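Local coordinates for protein UL16 (Human herpesvirus 5 strain ad169, PDB 2WY3) that helps the virus escape natural killer cells by retaining ligands of the activating receptor KLRK1 inside the infected cell and blocking their binding to it, at residues R111-R116 with I125-V130. Residues are numbered along the deposited sequence; the frame is centred on the assembly and turned at random.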
ATOM      1  N   ARG B 111       5.403  -1.085 -19.913  1.00 12.97           N
ATOM      2  CA  ARG B 111       6.417  -0.497 -19.020  1.00 11.18           C
ATOM      3  C   ARG B 111       5.811   0.697 -18.313  1.00 14.94           C
ATOM      4  O   ARG B 111       5.298   1.602 -18.979  1.00 16.01           O
ATOM      5  CB  ARG B 111       7.597  -0.031 -19.877  1.00 13.51           C
ATOM      6  CG  ARG B 111       8.892   0.283 -19.126  1.00 17.55           C
ATOM      7  CD  ARG B 111       9.972   0.771 -20.108  1.00 17.29           C
ATOM      8  NE  ARG B 111       9.829   2.195 -20.379  1.00 21.31           N
ATOM      9  CZ  ARG B 111       9.754   2.738 -21.587  1.00 22.58           C
ATOM     10  NH1 ARG B 111       9.826   1.977 -22.680  1.00 24.01           N
ATOM     11  NH2 ARG B 111       9.613   4.053 -21.694  1.00 17.99           N
ATOM     12  N   TYR B 112       5.865   0.705 -16.977  1.00 11.90           N
ATOM     13  CA  TYR B 112       5.335   1.812 -16.173  1.00 10.99           C
ATOM     14  C   TYR B 112       6.508   2.534 -15.526  1.00 13.33           C
ATOM     15  O   TYR B 112       7.229   1.938 -14.723  1.00 14.82           O
ATOM     16  CB  TYR B 112       4.356   1.300 -15.091  1.00 12.66           C
ATOM     17  CG  TYR B 112       3.078   0.740 -15.705  1.00 16.40           C
ATOM     18  CD1 TYR B 112       1.922   1.516 -15.770  1.00 16.52           C
ATOM     19  CD2 TYR B 112       3.045  -0.544 -16.248  1.00 11.81           C
ATOM     20  CE1 TYR B 112       0.752   1.019 -16.350  1.00 12.28           C
ATOM     21  CE2 TYR B 112       1.872  -1.048 -16.833  1.00 14.53           C
ATOM     22  CZ  TYR B 112       0.743  -0.259 -16.881  1.00 15.15           C
ATOM     23  OH  TYR B 112      -0.412  -0.754 -17.469  1.00 15.64           O
ATOM     24  N   ASP B 113       6.702   3.798 -15.894  1.00 12.78           N
ATOM     25  CA  ASP B 113       7.845   4.585 -15.426  1.00 13.12           C
ATOM     26  C   ASP B 113       7.355   5.676 -14.478  1.00 14.14           C
ATOM     27  O   ASP B 113       6.613   6.566 -14.894  1.00 14.04           O
ATOM     28  CB  ASP B 113       8.576   5.245 -16.609  1.00 13.71           C
ATOM     29  CG  ASP B 113       9.331   4.239 -17.475  1.00 18.07           C
ATOM     30  OD1 ASP B 113       9.915   3.295 -16.917  1.00 16.70           O
ATOM     31  OD2 ASP B 113       9.345   4.384 -18.715  1.00 17.30           O
ATOM     32  N   CYS B 114       7.769   5.613 -13.216  1.00 13.20           N
ATOM     33  CA  CYS B 114       7.439   6.672 -12.260  1.00 14.06           C
ATOM     34  C   CYS B 114       8.424   7.806 -12.419  1.00 13.41           C
ATOM     35  O   CYS B 114       9.631   7.617 -12.265  1.00 12.50           O
ATOM     36  CB  CYS B 114       7.473   6.148 -10.836  1.00 18.90           C
ATOM     37  SG  CYS B 114       6.082   5.001 -10.576  1.00 22.68           S
ATOM     38  N   LEU B 115       7.893   8.995 -12.712  1.00 13.41           N
ATOM     39  CA  LEU B 115       8.687  10.101 -13.212  1.00 12.98           C
ATOM     40  C   LEU B 115       8.877  11.160 -12.158  1.00 12.49           C
ATOM     41  O   LEU B 115       7.999  11.367 -11.328  1.00 14.38           O
ATOM     42  CB  LEU B 115       7.962  10.776 -14.386  1.00 15.69           C
ATOM     43  CG  LEU B 115       7.559   9.887 -15.564  1.00 17.53           C
ATOM     44  CD1 LEU B 115       6.908  10.751 -16.653  1.00 22.74           C
ATOM     45  CD2 LEU B 115       8.773   9.157 -16.103  1.00 19.86           C
ATOM     46  N   ARG B 116      10.020  11.831 -12.219  1.00 14.89           N
ATOM     47  CA  ARG B 116      10.276  13.029 -11.416  1.00 16.24           C
ATOM     48  C   ARG B 116      11.271  13.917 -12.130  1.00 20.47           C
ATOM     49  O   ARG B 116      12.200  13.431 -12.767  1.00 22.15           O
ATOM     50  CB  ARG B 116      10.855  12.673 -10.043  1.00 17.92           C
ATOM     51  CG  ARG B 116      10.692  13.809  -9.019  1.00 18.12           C
ATOM     52  CD  ARG B 116      11.087  13.387  -7.606  1.00 18.77           C
ATOM     53  NE  ARG B 116      10.589  14.381  -6.643  1.00 18.71           N
ATOM     54  CZ  ARG B 116      10.621  14.235  -5.327  1.00 22.55           C
ATOM     55  NH1 ARG B 116      11.138  13.133  -4.789  1.00 21.71           N
ATOM     56  NH2 ARG B 116      10.139  15.193  -4.550  1.00 21.32           N
ATOM     57  N   ILE B 125      12.258   7.165 -11.244  1.00 13.05           N
ATOM     58  CA  ILE B 125      12.648   6.654  -9.922  1.00 13.78           C
ATOM     59  C   ILE B 125      12.403   5.156  -9.811  1.00 15.04           C
ATOM     60  O   ILE B 125      13.100   4.446  -9.077  1.00 16.37           O
ATOM     61  CB  ILE B 125      11.985   7.423  -8.767  1.00 20.48           C
ATOM     62  CG1 ILE B 125      10.473   7.229  -8.767  1.00 23.43           C
ATOM     63  CG2 ILE B 125      12.329   8.905  -8.852  1.00 22.80           C
ATOM     64  CD1 ILE B 125       9.814   7.837  -7.529  1.00 29.89           C
ATOM     65  N   GLU B 126      11.427   4.669 -10.561  1.00 11.78           N
ATOM     66  CA  GLU B 126      11.138   3.233 -10.586  1.00 14.43           C
ATOM     67  C   GLU B 126      10.487   2.851 -11.893  1.00 18.56           C
ATOM     68  O   GLU B 126       9.641   3.576 -12.409  1.00 13.73           O
ATOM     69  CB  GLU B 126      10.212   2.850  -9.423  1.00 18.95           C
ATOM     70  CG  GLU B 126       9.913   1.361  -9.356  1.00 22.59           C
ATOM     71  CD  GLU B 126       9.156   0.946  -8.090  1.00 33.60           C
ATOM     72  OE1 GLU B 126       9.145   1.702  -7.084  1.00 26.73           O
ATOM     73  OE2 GLU B 126       8.567  -0.153  -8.111  1.00 33.29           O
ATOM     74  N   ARG B 127      10.890   1.706 -12.427  1.00 12.37           N
ATOM     75  CA  ARG B 127      10.331   1.198 -13.673  1.00 12.99           C
ATOM     76  C   ARG B 127       9.793  -0.197 -13.417  1.00 16.79           C
ATOM     77  O   ARG B 127      10.483  -1.042 -12.841  1.00 17.80           O
ATOM     78  CB  ARG B 127      11.409   1.154 -14.761  1.00 13.06           C
ATOM     79  CG  ARG B 127      11.027   0.303 -15.994  1.00 13.23           C
ATOM     80  CD  ARG B 127      12.108   0.445 -17.058  1.00 17.79           C
ATOM     81  NE  ARG B 127      12.099   1.782 -17.654  1.00 16.63           N
ATOM     82  CZ  ARG B 127      13.075   2.277 -18.408  1.00 19.92           C
ATOM     83  NH1 ARG B 127      14.177   1.565 -18.641  1.00 22.69           N
ATOM     84  NH2 ARG B 127      12.954   3.495 -18.917  1.00 22.01           N
ATOM     85  N   LEU B 128       8.546  -0.433 -13.821  1.00 11.17           N
ATOM     86  CA  LEU B 128       7.947  -1.751 -13.664  1.00 10.57           C
ATOM     87  C   LEU B 128       7.527  -2.264 -15.031  1.00 16.77           C
ATOM     88  O   LEU B 128       6.790  -1.588 -15.748  1.00 13.78           O
ATOM     89  CB  LEU B 128       6.718  -1.677 -12.751  1.00 10.21           C
ATOM     90  CG  LEU B 128       5.848  -2.932 -12.783  1.00 12.57           C
ATOM     91  CD1 LEU B 128       6.598  -4.096 -12.099  1.00 14.92           C
ATOM     92  CD2 LEU B 128       4.482  -2.662 -12.129  1.00 17.49           C
ATOM     93  N   TYR B 129       8.018  -3.446 -15.395  1.00 10.66           N
ATOM     94  CA  TYR B 129       7.512  -4.134 -16.577  1.00 12.77           C
ATOM     95  C   TYR B 129       6.390  -5.076 -16.155  1.00 13.62           C
ATOM     96  O   TYR B 129       6.519  -5.795 -15.163  1.00 15.42           O
ATOM     97  CB  TYR B 129       8.625  -4.942 -17.233  1.00 13.66           C
ATOM     98  CG  TYR B 129       9.633  -4.105 -17.993  1.00 16.82           C
ATOM     99  CD1 TYR B 129       9.361  -3.663 -19.284  1.00 16.52           C
ATOM    100  CD2 TYR B 129      10.867  -3.792 -17.430  1.00 13.79           C
ATOM    101  CE1 TYR B 129      10.297  -2.921 -19.994  1.00 15.27           C
ATOM    102  CE2 TYR B 129      11.818  -3.037 -18.140  1.00 15.69           C
ATOM    103  CZ  TYR B 129      11.512  -2.610 -19.417  1.00 18.45           C
ATOM    104  OH  TYR B 129      12.419  -1.862 -20.132  1.00 16.47           O
ATOM    105  N   VAL B 130       5.303  -5.074 -16.925  1.00 13.08           N
ATOM    106  CA  VAL B 130       4.135  -5.918 -16.661  1.00 12.91           C
ATOM    107  C   VAL B 130       3.927  -6.866 -17.835  1.00 14.86           C
ATOM    108  O   VAL B 130       3.906  -6.434 -18.990  1.00 14.24           O
ATOM    109  CB  VAL B 130       2.883  -5.058 -16.472  1.00 15.30           C
ATOM    110  CG1 VAL B 130       1.623  -5.927 -16.431  1.00 18.28           C
ATOM    111  CG2 VAL B 130       3.029  -4.187 -15.203  1.00 15.74           C
TER
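R111 and R127 both set CG opposite the backbone N (chi1 -165° and 165°) and then bend at chi3, which brings their NE groups from adjacent strands to the two oxygens of D113. R127 NE donates an almost straight bond of 2.8 Å to D113 OD1, while R111, on the same strand as the aspartate, grips D113 OD2 side-on with NE and NH2, its NE also at 2.8 Å. Each guanidinium presents its edge to the carboxylate, but the two guanidinium planes stand 63° apart. R111 CD lies over one face of the R127 guanidinium, 3.4 Å from R127 NE. Nearer the backbone, R111 CG rests over the face of the Y129 ring as a CH-pi contact, 4.0 Å from the centroid.

On the other face of the sheet, Y112 CE2 touches V130 CG2 at 3.7 Å. This ring also stacks with F53, and its hydroxyl bonds to T108 O and R102. C114 CB meets I125 CG1 at 3.8 Å, where the chain turns a corner; the C114 sulfur forms the disulfide with C38, tying this sheet to strand 34-41 of the three-stranded antiparallel sheet. Between the backbones, Y112 and L128 exchange reciprocal hydrogen bonds, with Y112 N 2.8 Å from L128 O, and C114 N donates to E126 O while C114 O accepts from I125 N.

Together the segments form part of the hairpin of strands 110-118 and 121-131, inside the mixed sheet of the UL16 ectodomain, between strand 27-31 and strand 49-55. The buried D113 carboxylate thus has each oxygen engaged by a different arginine; these paired positive charges should favour its ionised form, and its negative charge in turn probably offsets the closeness of the two guanidinium groups.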